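Glycoside hydrolase family 61 protein (Myceliophthora thermophila, PDB 5UFV) is a copper-dependent lytic polysaccharide monooxygenase that oxidatively cleaves glycosidic bonds in polysaccharides such as cellulose, using O2 or H2O2 as cosubstrate. Local coordinates at residues A58-A61 against P62-I66; T122-W126 against D127-L131; K141-D144 against G145-P148. All blocks are in the same frame, centred on the assembly; numbering follows the deposited sequence.

Interaction 1 of 3, residues A58-A61 against P62-I66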
loop_
_atom_site.group_PDB
_atom_site.type_symbol
_atom_site.label_atom_id
_atom_site.label_comp_id
_atom_site.label_asym_id
_atom_site.label_seq_id
_atom_site.Cartn_x
_atom_site.Cartn_y
_atom_site.Cartn_z
ATOM N N ALA A 58 8.141 -3.541 14.312
ATOM C CA ALA A 58 8.744 -2.255 14.608
ATOM C C ALA A 58 7.872 -1.530 15.646
ATOM O O ALA A 58 6.648 -1.603 15.582
ATOM C CB ALA A 58 8.846 -1.439 13.335
ATOM N N GLU A 59 8.496 -0.846 16.599
ATOM C CA GLU A 59 7.767 0.021 17.534
ATOM C C GLU A 59 7.518 1.362 16.909
ATOM O O GLU A 59 8.342 1.872 16.146
ATOM C CB GLU A 59 8.522 0.204 18.856
ATOM C CG GLU A 59 8.812 -1.126 19.558
ATOM C CD GLU A 59 8.532 -1.142 21.054
ATOM O OE1 GLU A 59 8.552 -0.068 21.715
ATOM O OE2 GLU A 59 8.298 -2.260 21.568
ATOM N N ALA A 60 6.363 1.926 17.216
ATOM C CA ALA A 60 6.015 3.258 16.749
ATOM C C ALA A 60 4.853 3.806 17.539
ATOM O O ALA A 60 3.969 3.078 17.973
ATOM C CB ALA A 60 5.657 3.250 15.275
ATOM N N ALA A 61 4.873 5.108 17.726
ATOM C CA ALA A 61 3.779 5.796 18.354
ATOM C C ALA A 61 2.996 6.527 17.270
ATOM O O ALA A 61 3.499 6.765 16.165
ATOM C CB ALA A 61 4.309 6.782 19.393
ATOM N N PRO A 62 1.759 6.898 17.589
ATOM C CA PRO A 62 0.983 7.722 16.687
ATOM C C PRO A 62 1.765 8.965 16.332
ATOM O O PRO A 62 2.486 9.470 17.181
ATOM C CB PRO A 62 -0.242 8.080 17.523
ATOM C CG PRO A 62 -0.403 6.925 18.465
ATOM C CD PRO A 62 0.992 6.494 18.788
ATOM N N GLY A 63 1.634 9.432 15.087
ATOM C CA GLY A 63 2.364 10.596 14.590
ATOM C C GLY A 63 3.761 10.282 14.072
ATOM O O GLY A 63 4.373 11.106 13.385
ATOM N N ASP A 64 4.286 9.101 14.390
ATOM C CA ASP A 64 5.575 8.691 13.852
ATOM C C ASP A 64 5.473 8.383 12.363
ATOM O O ASP A 64 4.404 8.050 11.840
ATOM C CB ASP A 64 6.134 7.476 14.600
ATOM C CG ASP A 64 6.750 7.846 15.970
ATOM O OD1 ASP A 64 7.202 9.011 16.153
ATOM O OD2 ASP A 64 6.816 6.949 16.855
ATOM N N THR A 65 6.607 8.505 11.689
ATOM C CA THR A 65 6.687 8.322 10.249
ATOM C C THR A 65 7.006 6.844 9.877
ATOM O O THR A 65 7.909 6.210 10.464
ATOM C CB THR A 65 7.733 9.309 9.665
ATOM O OG1 THR A 65 7.187 10.632 9.703
ATOM C CG2 THR A 65 8.082 8.978 8.228
ATOM N N ILE A 66 6.230 6.315 8.922
ATOM C CA ILE A 66 6.516 5.049 8.238
ATOM C C ILE A 66 7.006 5.322 6.823
ATOM O O ILE A 66 6.263 5.837 5.997
ATOM C CB ILE A 66 5.268 4.152 8.150
ATOM C CG1 ILE A 66 4.818 3.776 9.553
ATOM C CG2 ILE A 66 5.588 2.889 7.370
ATOM C CD1 ILE A 66 3.536 2.981 9.605
#
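Asp-64 turns its CG opposite its own carbonyl carbon, beside the backbone N (chi1 -78°), and this swings the carboxylate back toward Ala-61. OD2 then takes the amide of that residue. The bond from Ala-61 N to Asp-64 OD2 is 2.8 Å long and nearly straight, at 165°. The donor comes to the anti side of the carboxylate and lies 32° out of its plane. The backbone answers in the other direction. Asp-64 N donates to Ala-61 O over 3.0 Å, the closing bond of a type II beta turn from Ala-61 to Asp-64. The two residues therefore hold each other by two bonds, one through a side chain and one through the main chain. Pro-62 and Gly-63 fill the two middle positions of the turn. Proline fixes the first of these, and glycine accepts the positive phi of the second. The apolar part is small: Ala-61 CB lies 3.4 Å from Pro-62 CD. Further out, Pro-62 rests on Val-177, Asp-64 touches Ala-10, and Ala-60 O is bonded to Thr-178 OG1. The turn carries the chain from strand 58-60, at the margin of one sheet, to strand 65-70 in the other. An alanine in place of Asp-64 would remove the carboxylate, would probably leave the amide of Ala-61 without this acceptor, and is likely to leave the turn held mainly by its backbone bond. Two acceptors also stand close, with Ala-61 O 3.4 Å from Asp-64 OD2. Their mutual repulsion is probably offset by the N-H groups that the two oxygens receive. The N-H of Ala-61 probably stabilises the negative charge of the carboxylate, while the bond fixes the backbone where the chain leaves strand 58-60.

Interaction 2 of 3, residues T122-W126 against D127-L131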
loop_
_atom_site.group_PDB
_atom_site.type_symbol
_atom_site.label_atom_id
_atom_site.label_comp_id
_atom_site.label_asym_id
_atom_site.label_seq_id
_atom_site.Cartn_x
_atom_site.Cartn_y
_atom_site.Cartn_z
ATOM N N THR A 122 6.195 10.892 -19.678
ATOM C CA THR A 122 6.942 12.033 -19.115
ATOM C C THR A 122 6.387 13.342 -19.659
ATOM O O THR A 122 6.125 13.445 -20.856
ATOM C CB THR A 122 8.456 12.022 -19.424
ATOM O OG1 THR A 122 8.641 12.179 -20.828
ATOM C CG2 THR A 122 9.125 10.723 -18.978
ATOM N N PRO A 123 6.177 14.334 -18.790
ATOM C CA PRO A 123 6.273 14.190 -17.332
ATOM C C PRO A 123 4.963 13.639 -16.705
ATOM O O PRO A 123 3.931 14.325 -16.692
ATOM C CB PRO A 123 6.500 15.629 -16.882
ATOM C CG PRO A 123 5.715 16.454 -17.874
ATOM C CD PRO A 123 5.650 15.661 -19.160
ATOM N N SER A 124 5.011 12.422 -16.176
ATOM C CA SER A 124 3.823 11.792 -15.588
ATOM C C SER A 124 3.077 12.680 -14.575
ATOM O O SER A 124 3.674 13.319 -13.726
ATOM C CB SER A 124 4.200 10.465 -14.905
ATOM O OG SER A 124 3.126 10.014 -14.094
ATOM N N GLY A 125 1.763 12.680 -14.637
ATOM C CA GLY A 125 0.977 13.387 -13.630
ATOM C C GLY A 125 0.648 12.587 -12.378
ATOM O O GLY A 125 -0.210 13.001 -11.589
ATOM N N TRP A 126 1.319 11.448 -12.194
ATOM C CA TRP A 126 1.105 10.596 -11.024
ATOM C C TRP A 126 2.269 10.669 -10.032
ATOM O O TRP A 126 3.445 10.638 -10.413
ATOM C CB TRP A 126 0.972 9.149 -11.462
ATOM C CG TRP A 126 -0.108 8.859 -12.455
ATOM C CD1 TRP A 126 -0.041 8.985 -13.814
ATOM C CD2 TRP A 126 -1.395 8.325 -12.159
ATOM N NE1 TRP A 126 -1.224 8.579 -14.375
ATOM C CE2 TRP A 126 -2.070 8.167 -13.377
ATOM C CE3 TRP A 126 -2.040 7.965 -10.975
ATOM C CZ2 TRP A 126 -3.367 7.658 -13.449
ATOM C CZ3 TRP A 126 -3.321 7.483 -11.039
ATOM C CH2 TRP A 126 -3.983 7.330 -12.271
ATOM N N ASP A 127 1.930 10.722 -8.752
ATOM C CA ASP A 127 2.931 10.712 -7.691
ATOM C C ASP A 127 3.791 9.446 -7.698
ATOM O O ASP A 127 4.947 9.474 -7.291
ATOM C CB ASP A 127 2.249 10.873 -6.322
ATOM C CG ASP A 127 1.793 12.299 -6.071
ATOM O OD1 ASP A 127 2.588 13.224 -6.299
ATOM O OD2 ASP A 127 0.634 12.504 -5.672
ATOM N N ILE A 128 3.235 8.344 -8.168
ATOM C CA ILE A 128 3.999 7.125 -8.281
ATOM C C ILE A 128 5.277 7.295 -9.121
ATOM O O ILE A 128 6.229 6.570 -8.938
ATOM C CB ILE A 128 3.137 5.989 -8.883
ATOM C CG1 ILE A 128 3.632 4.622 -8.408
ATOM C CG2 ILE A 128 3.139 6.048 -10.402
ATOM C CD1 ILE A 128 2.725 3.475 -8.801
ATOM N N ALA A 129 5.293 8.232 -10.054
ATOM C CA ALA A 129 6.449 8.403 -10.922
ATOM C C ALA A 129 7.706 8.671 -10.128
ATOM O O ALA A 129 8.817 8.463 -10.620
ATOM C CB ALA A 129 6.220 9.563 -11.866
ATOM N N LYS A 130 7.515 9.175 -8.918
ATOM C CA LYS A 130 8.621 9.560 -8.093
ATOM C C LYS A 130 9.275 8.351 -7.466
ATOM O O LYS A 130 10.435 8.442 -7.050
ATOM C CB LYS A 130 8.171 10.563 -7.028
ATOM C CG LYS A 130 7.791 11.913 -7.613
ATOM C CD LYS A 130 6.957 12.727 -6.637
ATOM C CE LYS A 130 6.701 14.135 -7.166
ATOM N NZ LYS A 130 5.672 14.836 -6.347
ATOM N N LEU A 131 8.546 7.230 -7.426
ATOM C CA LEU A 131 9.108 5.940 -6.974
ATOM C C LEU A 131 9.943 5.209 -8.025
ATOM O O LEU A 131 10.540 4.193 -7.730
ATOM C CB LEU A 131 8.016 5.005 -6.459
ATOM C CG LEU A 131 7.197 5.586 -5.309
ATOM C CD1 LEU A 131 6.198 4.569 -4.782
ATOM C CD2 LEU A 131 8.072 6.072 -4.166
#
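Ser-124 OG is gripped from two directions, beside the methyl of Ala-129. It accepts from Trp-126 N at 3.0 Å, with an angle of 161°, and is also hydrogen-bonded to Ser-76 O. OG stands anti to the serine's own N (chi1 167°), a position from which it can meet the amide two residues on. This is an ST turn. The same oxygen lies in the plane of the Trp-126 ring, at its edge. Ser-124 CB meets Ala-129 CB at 3.8 Å. Trp-126 O then accepts from Ala-129 N over 3.1 Å, with the donor well above the carbonyl plane. Lys-130 NZ makes a weak, long salt bridge of 3.5 Å to Asp-127 OD1. Trp-126 CB touches Ile-128 CG2 at 3.9 Å. The indole is fixed elsewhere: NE1 bonds to Leu-118 O, and the ring meets Tyr-217 edge-to-face. Ile-128 packs on Trp-73 and Leu-157. Its side chain is about 6 Å from that of His-75, a copper ligand, and about 10 Å from the copper. The ST turn and the helically wound residues 127-130 after it thus form a loop beside the catalytic copper site of an AA9 monooxygenase.

Interaction 3 of 3, residues K141-D144 against G145-P148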
loop_
_atom_site.group_PDB
_atom_site.type_symbol
_atom_site.label_atom_id
_atom_site.label_comp_id
_atom_site.label_asym_id
_atom_site.label_seq_id
_atom_site.Cartn_x
_atom_site.Cartn_y
_atom_site.Cartn_z
ATOM N N LYS A 141 2.595 9.343 7.808
ATOM C CA LYS A 141 2.420 9.461 9.247
ATOM C C LYS A 141 1.397 8.463 9.729
ATOM O O LYS A 141 0.349 8.353 9.145
ATOM C CB LYS A 141 1.949 10.855 9.629
ATOM C CG LYS A 141 3.087 11.835 9.663
ATOM C CD LYS A 141 2.635 13.245 10.008
ATOM C CE LYS A 141 3.843 14.171 9.892
ATOM N NZ LYS A 141 3.491 15.599 10.069
ATOM N N ILE A 142 1.714 7.748 10.803
ATOM C CA ILE A 142 0.720 6.983 11.546
ATOM C C ILE A 142 -0.293 7.946 12.160
ATOM O O ILE A 142 0.077 8.787 12.957
ATOM C CB ILE A 142 1.370 6.177 12.681
ATOM C CG1 ILE A 142 2.265 5.084 12.090
ATOM C CG2 ILE A 142 0.305 5.562 13.580
ATOM C CD1 ILE A 142 3.077 4.306 13.115
ATOM N N PRO A 143 -1.574 7.813 11.803
ATOM C CA PRO A 143 -2.593 8.791 12.205
ATOM C C PRO A 143 -2.582 9.098 13.692
ATOM O O PRO A 143 -2.403 8.176 14.493
ATOM C CB PRO A 143 -3.918 8.114 11.849
ATOM C CG PRO A 143 -3.581 7.021 10.901
ATOM C CD PRO A 143 -2.139 6.673 11.064
ATOM N N ASP A 144 -2.794 10.374 14.040
ATOM C CA ASP A 144 -2.858 10.815 15.446
ATOM C C ASP A 144 -4.011 10.180 16.237
ATOM O O ASP A 144 -5.144 10.072 15.745
ATOM C CB ASP A 144 -3.003 12.345 15.543
ATOM C CG ASP A 144 -1.806 13.090 14.972
ATOM O OD1 ASP A 144 -0.639 12.659 15.180
ATOM O OD2 ASP A 144 -2.045 14.121 14.309
ATOM N N GLY A 145 -3.702 9.792 17.472
ATOM C CA GLY A 145 -4.665 9.205 18.380
ATOM C C GLY A 145 -4.927 7.717 18.210
ATOM O O GLY A 145 -5.696 7.145 18.982
ATOM N N LEU A 146 -4.302 7.072 17.225
ATOM C CA LEU A 146 -4.607 5.669 16.922
ATOM C C LEU A 146 -4.465 4.784 18.150
ATOM O O LEU A 146 -3.449 4.822 18.821
ATOM C CB LEU A 146 -3.662 5.156 15.848
ATOM C CG LEU A 146 -3.919 3.812 15.177
ATOM C CD1 LEU A 146 -5.289 3.777 14.512
ATOM C CD2 LEU A 146 -2.835 3.542 14.156
ATOM N N ALA A 147 -5.481 3.987 18.453
ATOM C CA ALA A 147 -5.405 3.121 19.634
ATOM C C ALA A 147 -4.199 2.219 19.513
ATOM O O ALA A 147 -3.881 1.772 18.408
ATOM C CB ALA A 147 -6.666 2.282 19.784
ATOM N N PRO A 148 -3.537 1.936 20.642
ATOM C CA PRO A 148 -2.357 1.092 20.645
ATOM C C PRO A 148 -2.670 -0.340 20.272
ATOM O O PRO A 148 -3.783 -0.790 20.498
ATOM C CB PRO A 148 -1.905 1.118 22.113
ATOM C CG PRO A 148 -3.144 1.404 22.884
ATOM C CD PRO A 148 -3.943 2.316 22.006
#
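Ile-142 and Leu-146 meet through single methyl groups, with Ile-142 CG2 3.8 Å from Leu-146 CD2. The two side chains cross at about a right angle. The same leucine methyl also lies near the ring of Pro-143, with Leu-146 CD2 4.5 Å from Pro-143 CD. Nearer the backbone, Leu-146 CB sits 3.5 Å from Pro-143 O. Leucine thus lays its stem by a carbonyl and turns one methyl to two apolar neighbours on the same side. Its torsions explain this: CG is anti to the backbone N (chi1 -169°), and the branch turns CD2 back toward Ile-142. On the isoleucine, CG2 is the branch opposite the backbone N, and it is the one that reaches Leu-146. The next shell is the turn that makes the chain double back. Pro-143 to Leu-146 form a type II beta turn. Pro-143 O and Leu-146 N stand 3.5 Å apart, so the turn lacks the usual closing bond. Gly-145 takes the third position with a phi of 82°. It has no CB to crowd Asp-144 O. Beyond the turn, other parts of the chain hold its limbs. Gly-145 and Ala-147 both make backbone bonds with Ala-183, and Ala-147 O is bonded to Tyr-151 OH. Pro-143 packs on Ile-104 and Leu-146 on Phe-102, both from strand 101-107, so the apolar side of the turn is buried against the larger sheet. Asp-144 stands at the exposed corner, its O weakly bonded to Thr-228 OG1. The chain enters from strand 136-141 of the four-stranded sheet and leaves into strand 149-159 of the mixed sheet. This is a sheet-to-sheet connection of the immunoglobulin-like beta-sandwich of AA9 enzymes, with a type II turn inside it.

In the fold
Along the chain the three contacts come in order, interaction 1 first and interaction 3 last. Interactions 1 and 3 are neighbours, with centres about 8 Å apart. Gly-63 N and Asp-64 O each make a probable hydrogen bond with the backbone of Ile-142, and Ala-60 and Ile-66 pack on the same residue. Both turns join the four-stranded antiparallel sheet to the mixed sheet, so they close one end of the sandwich together. Interaction 2 lies about 27 Å from interaction 1 and about 29 Å from interaction 3, centre to centre. It belongs to the loops beside the copper. Turns that tie the sheets together are thus well separated from the catalytic region.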